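Local coordinates for putative uncharacterized protein (Vibrio cholerae, PDB 4G7X) that is probably the N-terminal N1 domain of the CTXphi minor coat protein pIII, a domain that in filamentous phages engages the host protein TolA during infection, at residues 33-38 and 91-96; 81-86 and 95-100. All coordinates share one frame; numbering follows the deposited sequence. Where two conformers were deposited one is given.

Interaction 1 of 2, residues 33-38 and 91-96; sequences VQSVLF and AERCIY
Leu37 N donates to Cys94 O at 3.0 Å, and this bond lies at the middle of a backbone ladder. Before it, Cys94 N donates to Ser35 O at 3.3 Å. After it, Tyr96 N donates to Leu37 O at 2.9 Å. At the start of the ladder Glu92 O holds two donors. Gln34 N sits on a lone pair in the carbonyl plane at 2.8 Å, and Ser35 N adds a weak bond. CA-H...O contacts from Arg93 CA to Ser35 O and from Val36 CA to Cys94 O fill in between.

Strands 35-38 and 93-95 run parallel, their directions 9° apart. The pairing joins strand 93-95 to the mixed sheet of the N1 domain, because strand 35-38 also pairs antiparallel with strand 41-48.

Among the apolar contacts, Val36 CG1 lies 3.6 Å from Tyr96 CB. Its position opposite the backbone N (chi1 176°) brings it there. Val33 CG1 touches Cys94 SG at 3.9 Å. On the other face Leu37 CD2 meets Ile95 CG1 more loosely.

The aromatic pair is oblique, with Phe38 and Tyr96 planes at 56°. The side chains run side by side, and Phe38 CD2 is 3.8 Å from Tyr96 CD2. Tyr96 CG meets the edge of the Phe38 ring.

Polar ends have outside partners: Ser35 OG bonds Asp44 OD1 and Tyr96 OH bonds Leu25 O.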
ATOM      1  N   VAL A  33      11.369  -7.556   7.954  1.00  7.77           N
ATOM      2  CA  VAL A  33      12.348  -6.484   7.858  1.00  7.83           C
ATOM      3  C   VAL A  33      11.932  -5.335   8.779  1.00  7.91           C
ATOM      4  O   VAL A  33      10.820  -4.828   8.691  1.00  7.80           O
ATOM      5  CB  VAL A  33      12.547  -6.048   6.386  1.00  7.69           C
ATOM      6  CG1 VAL A  33      13.518  -4.886   6.288  1.00  7.83           C
ATOM      7  CG2 VAL A  33      13.057  -7.221   5.553  1.00  7.74           C
ATOM      8  N   GLN A  34      12.824  -4.971   9.695  1.00  8.15           N
ATOM      9  CA  GLN A  34      12.478  -4.076  10.804  1.00  8.51           C
ATOM     10  C   GLN A  34      12.612  -2.599  10.467  1.00  8.54           C
ATOM     11  O   GLN A  34      11.747  -1.792  10.807  1.00  8.41           O
ATOM     12  CB  GLN A  34      13.328  -4.412  12.036  1.00  8.83           C
ATOM     13  CG  GLN A  34      13.041  -5.795  12.610  1.00  9.40           C
ATOM     14  CD  GLN A  34      11.653  -5.896  13.210  1.00  9.79           C
ATOM     15  OE1 GLN A  34      11.355  -5.245  14.210  1.00 10.80           O
ATOM     16  NE2 GLN A  34      10.794  -6.698  12.601  1.00  9.91           N
ATOM     17  N   SER A  35      13.706  -2.256   9.803  1.00  8.77           N
ATOM     18  CA  SER A  35      13.986  -0.881   9.431  1.00  9.08           C
ATOM     19  C   SER A  35      14.563  -0.845   8.031  1.00  8.83           C
ATOM     20  O   SER A  35      15.400  -1.675   7.676  1.00  8.74           O
ATOM     21  CB  SER A  35      14.956  -0.232  10.420  1.00  9.58           C
ATOM     22  OG  SER A  35      14.414  -0.167  11.733  1.00 10.65           O
ATOM     23  N   VAL A  36      14.094   0.111   7.234  1.00  8.78           N
ATOM     24  CA  VAL A  36      14.512   0.248   5.847  1.00  8.81           C
ATOM     25  C   VAL A  36      14.797   1.711   5.558  1.00  8.72           C
ATOM     26  O   VAL A  36      13.985   2.585   5.886  1.00  8.87           O
ATOM     27  CB  VAL A  36      13.426  -0.252   4.866  1.00  8.92           C
ATOM     28  CG1 VAL A  36      13.848  -0.015   3.420  1.00  9.07           C
ATOM     29  CG2 VAL A  36      13.129  -1.727   5.086  1.00  9.10           C
ATOM     30  N   LEU A  37      15.949   1.970   4.950  1.00  8.71           N
ATOM     31  CA  LEU A  37      16.241   3.290   4.410  1.00  8.85           C
ATOM     32  C   LEU A  37      15.639   3.379   3.011  1.00  8.91           C
ATOM     33  O   LEU A  37      16.179   2.829   2.046  1.00  8.90           O
ATOM     34  CB  LEU A  37      17.746   3.556   4.412  1.00  9.08           C
ATOM     35  CG  LEU A  37      18.189   4.987   4.100  1.00  9.26           C
ATOM     36  CD1 LEU A  37      17.634   5.973   5.122  1.00  9.51           C
ATOM     37  CD2 LEU A  37      19.707   5.028   4.076  1.00  9.58           C
ATOM     38  N   PHE A  38      14.492   4.047   2.932  1.00  9.08           N
ATOM     39  CA  PHE A  38      13.702   4.104   1.711  1.00  9.63           C
ATOM     40  C   PHE A  38      13.670   5.528   1.204  1.00  9.78           C
ATOM     41  O   PHE A  38      13.120   6.418   1.863  1.00  9.56           O
ATOM     42  CB  PHE A  38      12.274   3.601   1.968  1.00 10.10           C
ATOM     43  CG  PHE A  38      11.360   3.740   0.779  1.00 10.65           C
ATOM     44  CD1 PHE A  38      10.510   4.840   0.659  1.00 11.12           C
ATOM     45  CD2 PHE A  38      11.360   2.782  -0.228  1.00 11.17           C
ATOM     46  CE1 PHE A  38       9.675   4.974  -0.442  1.00 11.56           C
ATOM     47  CE2 PHE A  38      10.522   2.909  -1.327  1.00 11.74           C
ATOM     48  CZ  PHE A  38       9.680   4.005  -1.434  1.00 11.78           C
ATOM     49  N   ALA A  91      18.079  -8.946   4.479  1.00  8.65           N
ATOM     50  CA  ALA A  91      18.528  -8.558   5.817  1.00  8.98           C
ATOM     51  C   ALA A  91      17.404  -7.785   6.501  1.00  9.39           C
ATOM     52  O   ALA A  91      16.576  -7.173   5.821  1.00  9.36           O
ATOM     53  CB  ALA A  91      19.781  -7.707   5.715  1.00  8.88           C
ATOM     54  N   GLU A  92      17.356  -7.809   7.829  0.50  9.71           N
ATOM     55  CA  GLU A  92      16.260  -7.139   8.535  0.50 10.07           C
ATOM     56  C   GLU A  92      16.487  -5.640   8.740  0.50 10.00           C
ATOM     57  O   GLU A  92      15.604  -4.948   9.244  0.50  9.86           O
ATOM     58  CB  GLU A  92      15.927  -7.831   9.860  0.50 10.67           C
ATOM     59  CG  GLU A  92      17.019  -7.737  10.906  0.50 11.36           C
ATOM     60  CD  GLU A  92      18.173  -8.672  10.623  0.50 12.11           C
ATOM     61  OE1 GLU A  92      17.988  -9.650   9.865  0.50 12.72           O
ATOM     62  OE2 GLU A  92      19.266  -8.427  11.167  0.50 12.61           O
ATOM     63  N   ARG A  93      17.669  -5.152   8.360  1.00  9.88           N
ATOM     64  CA  ARG A  93      17.925  -3.712   8.251  1.00 10.10           C
ATOM     65  C   ARG A  93      18.656  -3.501   6.946  1.00  9.58           C
ATOM     66  O   ARG A  93      19.724  -4.071   6.729  1.00  9.67           O
ATOM     67  CB  ARG A  93      18.753  -3.190   9.422  1.00 11.19           C
ATOM     68  CG  ARG A  93      17.953  -3.115  10.698  1.00 12.70           C
ATOM     69  CD  ARG A  93      18.707  -2.459  11.835  1.00 14.23           C
ATOM     70  NE  ARG A  93      17.762  -2.267  12.927  1.00 15.91           N
ATOM     71  CZ  ARG A  93      17.390  -3.235  13.760  1.00 16.69           C
ATOM     72  NH1 ARG A  93      17.923  -4.444  13.648  1.00 17.65           N
ATOM     73  NH2 ARG A  93      16.497  -2.991  14.709  1.00 17.73           N
ATOM     74  N   CYS A  94      18.071  -2.715   6.051  1.00  8.91           N
ATOM     75  CA  CYS A  94      18.614  -2.630   4.703  1.00  8.73           C
ATOM     76  C   CYS A  94      18.237  -1.341   3.990  1.00  8.68           C
ATOM     77  O   CYS A  94      17.326  -0.633   4.416  1.00  8.48           O
ATOM     78  CB  CYS A  94      18.180  -3.858   3.885  1.00  8.74           C
ATOM     79  SG  CYS A  94      16.390  -4.131   3.780  1.00  8.42           S
ATOM     80  N   ILE A  95      18.957  -1.042   2.912  1.00  8.78           N
ATOM     81  CA  ILE A  95      18.674   0.123   2.078  1.00  9.08           C
ATOM     82  C   ILE A  95      17.810  -0.328   0.906  1.00  9.51           C
ATOM     83  O   ILE A  95      18.167  -1.270   0.197  1.00  9.28           O
ATOM     84  CB  ILE A  95      19.987   0.780   1.583  1.00  9.07           C
ATOM     85  CG1 ILE A  95      20.853   1.195   2.778  1.00  9.17           C
ATOM     86  CG2 ILE A  95      19.689   1.961   0.665  1.00  9.06           C
ATOM     87  CD1 ILE A  95      22.244   1.671   2.406  1.00  9.36           C
ATOM     88  N   TYR A  96      16.664   0.320   0.705  1.00 10.18           N
ATOM     89  CA  TYR A  96      15.759  -0.103  -0.366  1.00 11.49           C
ATOM     90  C   TYR A  96      16.230   0.365  -1.747  1.00 13.26           C
ATOM     91  O   TYR A  96      16.691   1.497  -1.891  1.00 14.09           O
ATOM     92  CB  TYR A  96      14.317   0.344  -0.104  1.00 10.98           C
ATOM     93  CG  TYR A  96      13.307  -0.625  -0.680  1.00 10.44           C
ATOM     94  CD1 TYR A  96      13.032  -1.832  -0.040  1.00 10.35           C
ATOM     95  CD2 TYR A  96      12.649  -0.348  -1.875  1.00 10.43           C
ATOM     96  CE1 TYR A  96      12.123  -2.735  -0.568  1.00 10.04           C
ATOM     97  CE2 TYR A  96      11.736  -1.242  -2.411  1.00 10.07           C
ATOM     98  CZ  TYR A  96      11.483  -2.436  -1.759  1.00 10.00           C
ATOM     99  OH  TYR A  96      10.575  -3.319  -2.294  1.00  9.89           O
TER

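Interaction 2 of 2, residues 81-86 and 95-100; sequences WPMCDL and IYPYCP
Ile95 bonds the loop 81-86 from both of its backbone polar atoms. Ile95 N donates to Pro82 O at 2.9 Å, and Ile95 O accepts from Cys84 N, also at 2.9 Å. These two bonds make a single beta bridge between Met83 and Ile95. Both segments belong to the C-terminal part of the N1 domain, and the bridge lies beside the disulfide that joins Cys84 to Cys94.

The Cys84 N donor stands 40° out of the Ile95 carbonyl plane, so it does not use a lone pair. Cys84 SG and the Met83 methyl CE also crowd near this oxygen. Met83 crosses Ile95 obliquely, with SD 3.9 Å from Ile95 CB. Its chain bends at chi2 (-58°) and again at chi3 (-64°), which folds CE back over the second segment. Ile95 also reaches the start of the loop, where its CD1 is 3.6 Å from Trp81 O and its CG1 packs on Trp81 CB.

Tyr96 follows, and its ring meets two side chains of the loop. Cys84 SG approaches obliquely, 3.8 Å from Tyr96 CD1, in a sulfur-aromatic contact. Further out along the ring, Leu86 crosses the Tyr96 side chain at about a right angle and sets CD1 at 3.7 Å from Tyr96 CE1.

Pro97 is the centre of an inverse gamma turn, with a weak bond from Tyr98 N to Tyr96 O. Its CD lies over one face of the Tyr96 ring, offset toward the rim. Met83 CE touches Pro97 CB at 3.8 Å. At the next carbon of the same proline ring, Pro97 CG meets Leu86 CD2, also at 3.8 Å.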
ATOM      1  N   TRP A  81      24.633  -0.391   5.524  1.00 10.35           N
ATOM      2  CA  TRP A  81      23.748  -1.545   5.419  1.00 10.15           C
ATOM      3  C   TRP A  81      23.741  -2.101   4.026  1.00 10.07           C
ATOM      4  O   TRP A  81      24.002  -1.374   3.067  1.00 10.33           O
ATOM      5  CB  TRP A  81      22.319  -1.151   5.772  1.00  9.91           C
ATOM      6  CG  TRP A  81      22.045  -0.840   7.219  1.00  9.84           C
ATOM      7  CD1 TRP A  81      22.876  -1.036   8.322  1.00  9.76           C
ATOM      8  CD2 TRP A  81      20.803  -0.299   7.770  1.00  9.86           C
ATOM      9  NE1 TRP A  81      22.252  -0.642   9.479  1.00  9.83           N
ATOM     10  CE2 TRP A  81      21.001  -0.197   9.217  1.00  9.80           C
ATOM     11  CE3 TRP A  81      19.588   0.096   7.223  1.00  9.70           C
ATOM     12  CZ2 TRP A  81      20.012   0.296  10.060  1.00  9.89           C
ATOM     13  CZ3 TRP A  81      18.598   0.579   8.081  1.00  9.75           C
ATOM     14  CH2 TRP A  81      18.809   0.678   9.466  1.00  9.77           C
ATOM     15  N   PRO A  82      23.405  -3.398   3.887  1.00 10.09           N
ATOM     16  CA  PRO A  82      23.241  -3.990   2.566  1.00  9.95           C
ATOM     17  C   PRO A  82      21.962  -3.512   1.892  1.00  9.92           C
ATOM     18  O   PRO A  82      21.074  -2.961   2.548  1.00  9.83           O
ATOM     19  CB  PRO A  82      23.126  -5.488   2.869  1.00  9.98           C
ATOM     20  CG  PRO A  82      22.505  -5.536   4.220  1.00 10.13           C
ATOM     21  CD  PRO A  82      23.042  -4.339   4.964  1.00 10.16           C
ATOM     22  N   MET A  83      21.872  -3.716   0.586  1.00 10.10           N
ATOM     23  CA  MET A  83      20.638  -3.468  -0.140  1.00 10.12           C
ATOM     24  C   MET A  83      19.608  -4.527   0.240  1.00  9.84           C
ATOM     25  O   MET A  83      19.950  -5.700   0.426  1.00  9.90           O
ATOM     26  CB  MET A  83      20.889  -3.481  -1.650  1.00 10.92           C
ATOM     27  CG  MET A  83      21.896  -2.432  -2.126  1.00 11.60           C
ATOM     28  SD  MET A  83      21.455  -0.728  -1.717  1.00 13.02           S
ATOM     29  CE  MET A  83      19.958  -0.527  -2.667  1.00 12.99           C
ATOM     30  N   CYS A  84      18.354  -4.112   0.387  1.00  9.45           N
ATOM     31  CA  CYS A  84      17.281  -5.072   0.633  1.00  9.20           C
ATOM     32  C   CYS A  84      17.213  -6.071  -0.512  1.00  9.34           C
ATOM     33  O   CYS A  84      17.390  -5.707  -1.678  1.00  9.81           O
ATOM     34  CB  CYS A  84      15.931  -4.363   0.785  1.00  8.95           C
ATOM     35  SG  CYS A  84      15.875  -3.106   2.085  1.00  8.63           S
ATOM     36  N   ASP A  85      16.964  -7.332  -0.175  1.00  9.07           N
ATOM     37  CA  ASP A  85      16.812  -8.372  -1.184  1.00  9.27           C
ATOM     38  C   ASP A  85      15.345  -8.491  -1.547  1.00  9.31           C
ATOM     39  O   ASP A  85      14.497  -8.761  -0.692  1.00  8.87           O
ATOM     40  CB  ASP A  85      17.361  -9.709  -0.679  1.00  9.25           C
ATOM     41  CG  ASP A  85      17.522 -10.743  -1.792  1.00  9.45           C
ATOM     42  OD1 ASP A  85      18.233 -11.743  -1.579  1.00  9.75           O
ATOM     43  OD2 ASP A  85      16.938 -10.571  -2.878  1.00  9.35           O
ATOM     44  N   LEU A  86      15.060  -8.283  -2.827  1.00  9.65           N
ATOM     45  CA  LEU A  86      13.703  -8.317  -3.344  1.00 10.10           C
ATOM     46  C   LEU A  86      13.349  -9.678  -3.957  1.00  9.87           C
ATOM     47  O   LEU A  86      12.210  -9.906  -4.355  1.00  9.85           O
ATOM     48  CB  LEU A  86      13.500  -7.161  -4.339  1.00 10.88           C
ATOM     49  CG  LEU A  86      13.134  -5.770  -3.767  1.00 11.50           C
ATOM     50  CD1 LEU A  86      13.954  -5.332  -2.559  1.00 11.95           C
ATOM     51  CD2 LEU A  86      13.202  -4.717  -4.864  1.00 12.36           C
ATOM     52  N   ILE A  95      18.957  -1.042   2.912  1.00  8.78           N
ATOM     53  CA  ILE A  95      18.674   0.123   2.078  1.00  9.08           C
ATOM     54  C   ILE A  95      17.810  -0.328   0.906  1.00  9.51           C
ATOM     55  O   ILE A  95      18.167  -1.270   0.197  1.00  9.28           O
ATOM     56  CB  ILE A  95      19.987   0.780   1.583  1.00  9.07           C
ATOM     57  CG1 ILE A  95      20.853   1.195   2.778  1.00  9.17           C
ATOM     58  CG2 ILE A  95      19.689   1.961   0.665  1.00  9.06           C
ATOM     59  CD1 ILE A  95      22.244   1.671   2.406  1.00  9.36           C
ATOM     60  N   TYR A  96      16.664   0.320   0.705  1.00 10.18           N
ATOM     61  CA  TYR A  96      15.759  -0.103  -0.366  1.00 11.49           C
ATOM     62  C   TYR A  96      16.230   0.365  -1.747  1.00 13.26           C
ATOM     63  O   TYR A  96      16.691   1.497  -1.891  1.00 14.09           O
ATOM     64  CB  TYR A  96      14.317   0.344  -0.104  1.00 10.98           C
ATOM     65  CG  TYR A  96      13.307  -0.625  -0.680  1.00 10.44           C
ATOM     66  CD1 TYR A  96      13.032  -1.832  -0.040  1.00 10.35           C
ATOM     67  CD2 TYR A  96      12.649  -0.348  -1.875  1.00 10.43           C
ATOM     68  CE1 TYR A  96      12.123  -2.735  -0.568  1.00 10.04           C
ATOM     69  CE2 TYR A  96      11.736  -1.242  -2.411  1.00 10.07           C
ATOM     70  CZ  TYR A  96      11.483  -2.436  -1.759  1.00 10.00           C
ATOM     71  OH  TYR A  96      10.575  -3.319  -2.294  1.00  9.89           O
ATOM     72  N   PRO A  97      16.147  -0.521  -2.762  1.00 15.08           N
ATOM     73  CA  PRO A  97      16.498  -0.131  -4.135  1.00 17.16           C
ATOM     74  C   PRO A  97      15.337   0.542  -4.882  1.00 19.87           C
ATOM     75  O   PRO A  97      14.842   0.009  -5.881  1.00 21.63           O
ATOM     76  CB  PRO A  97      16.888  -1.462  -4.789  1.00 16.67           C
ATOM     77  CG  PRO A  97      16.144  -2.503  -4.026  1.00 16.10           C
ATOM     78  CD  PRO A  97      15.909  -1.973  -2.637  1.00 15.21           C
ATOM     79  N   TYR A  98      14.927   1.716  -4.405  1.00 22.93           N
ATOM     80  CA  TYR A  98      13.794   2.457  -4.978  1.00 25.87           C
ATOM     81  C   TYR A  98      14.145   3.280  -6.228  1.00 27.92           C
ATOM     82  O   TYR A  98      15.238   3.851  -6.320  1.00 28.42           O
ATOM     83  CB  TYR A  98      13.156   3.354  -3.907  1.00 25.78           C
ATOM     84  CG  TYR A  98      12.162   4.367  -4.440  1.00 26.16           C
ATOM     85  CD1 TYR A  98      10.862   3.988  -4.784  1.00 25.98           C
ATOM     86  CD2 TYR A  98      12.524   5.704  -4.608  1.00 26.17           C
ATOM     87  CE1 TYR A  98       9.953   4.913  -5.277  1.00 26.52           C
ATOM     88  CE2 TYR A  98      11.622   6.636  -5.101  1.00 26.53           C
ATOM     89  CZ  TYR A  98      10.339   6.235  -5.432  1.00 26.86           C
ATOM     90  OH  TYR A  98       9.444   7.162  -5.919  1.00 27.63           O
ATOM     91  N   CYS A  99      13.208   3.320  -7.177  0.50 28.73           N
ATOM     92  CA  CYS A  99      13.318   4.139  -8.386  0.50 29.99           C
ATOM     93  C   CYS A  99      11.930   4.605  -8.828  0.50 31.14           C
ATOM     94  O   CYS A  99      11.003   3.793  -8.896  0.50 30.66           O
ATOM     95  CB  CYS A  99      13.992   3.355  -9.517  0.50 29.84           C
ATOM     96  SG  CYS A  99      14.112   4.247 -11.088  0.50 29.39           S
ATOM     97  N   PRO A 100      11.779   5.913  -9.126  1.00 32.28           N
ATOM     98  CA  PRO A 100      10.484   6.458  -9.571  1.00 33.80           C
ATOM     99  C   PRO A 100       9.952   5.877 -10.887  1.00 35.77           C
ATOM    100  O   PRO A 100      10.709   5.286 -11.664  1.00 36.46           O
ATOM    101  CB  PRO A 100      10.770   7.956  -9.739  1.00 33.35           C
ATOM    102  CG  PRO A 100      11.940   8.224  -8.859  1.00 32.98           C
ATOM    103  CD  PRO A 100      12.781   6.986  -8.963  1.00 32.51           C
TER

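Interactions 1 and 2 share Ile95 and Tyr96, and their centres lie about 8 Å apart. Along the chain 33-38 comes first, then 81-86, and 91-96 overlaps 95-100 at its end. Strand 93-95, with Tyr96 just after it, pairs with strand 35-38 on one side and meets the loop 81-86 on the other. Interaction 1 is the more buried and ties strand 93-95 to the mixed sheet; interaction 2 is a surface contact. The Cys84-Cys94 disulfide connects the two, with an SG-SG distance of 2.0 Å. Trp81 CE3 also packs against Cys94 N. In this helix-free domain the loop is held to the sheet partly through strand 93-95 and partly by an Asp85-Gly27 backbone bond to strand 20-27.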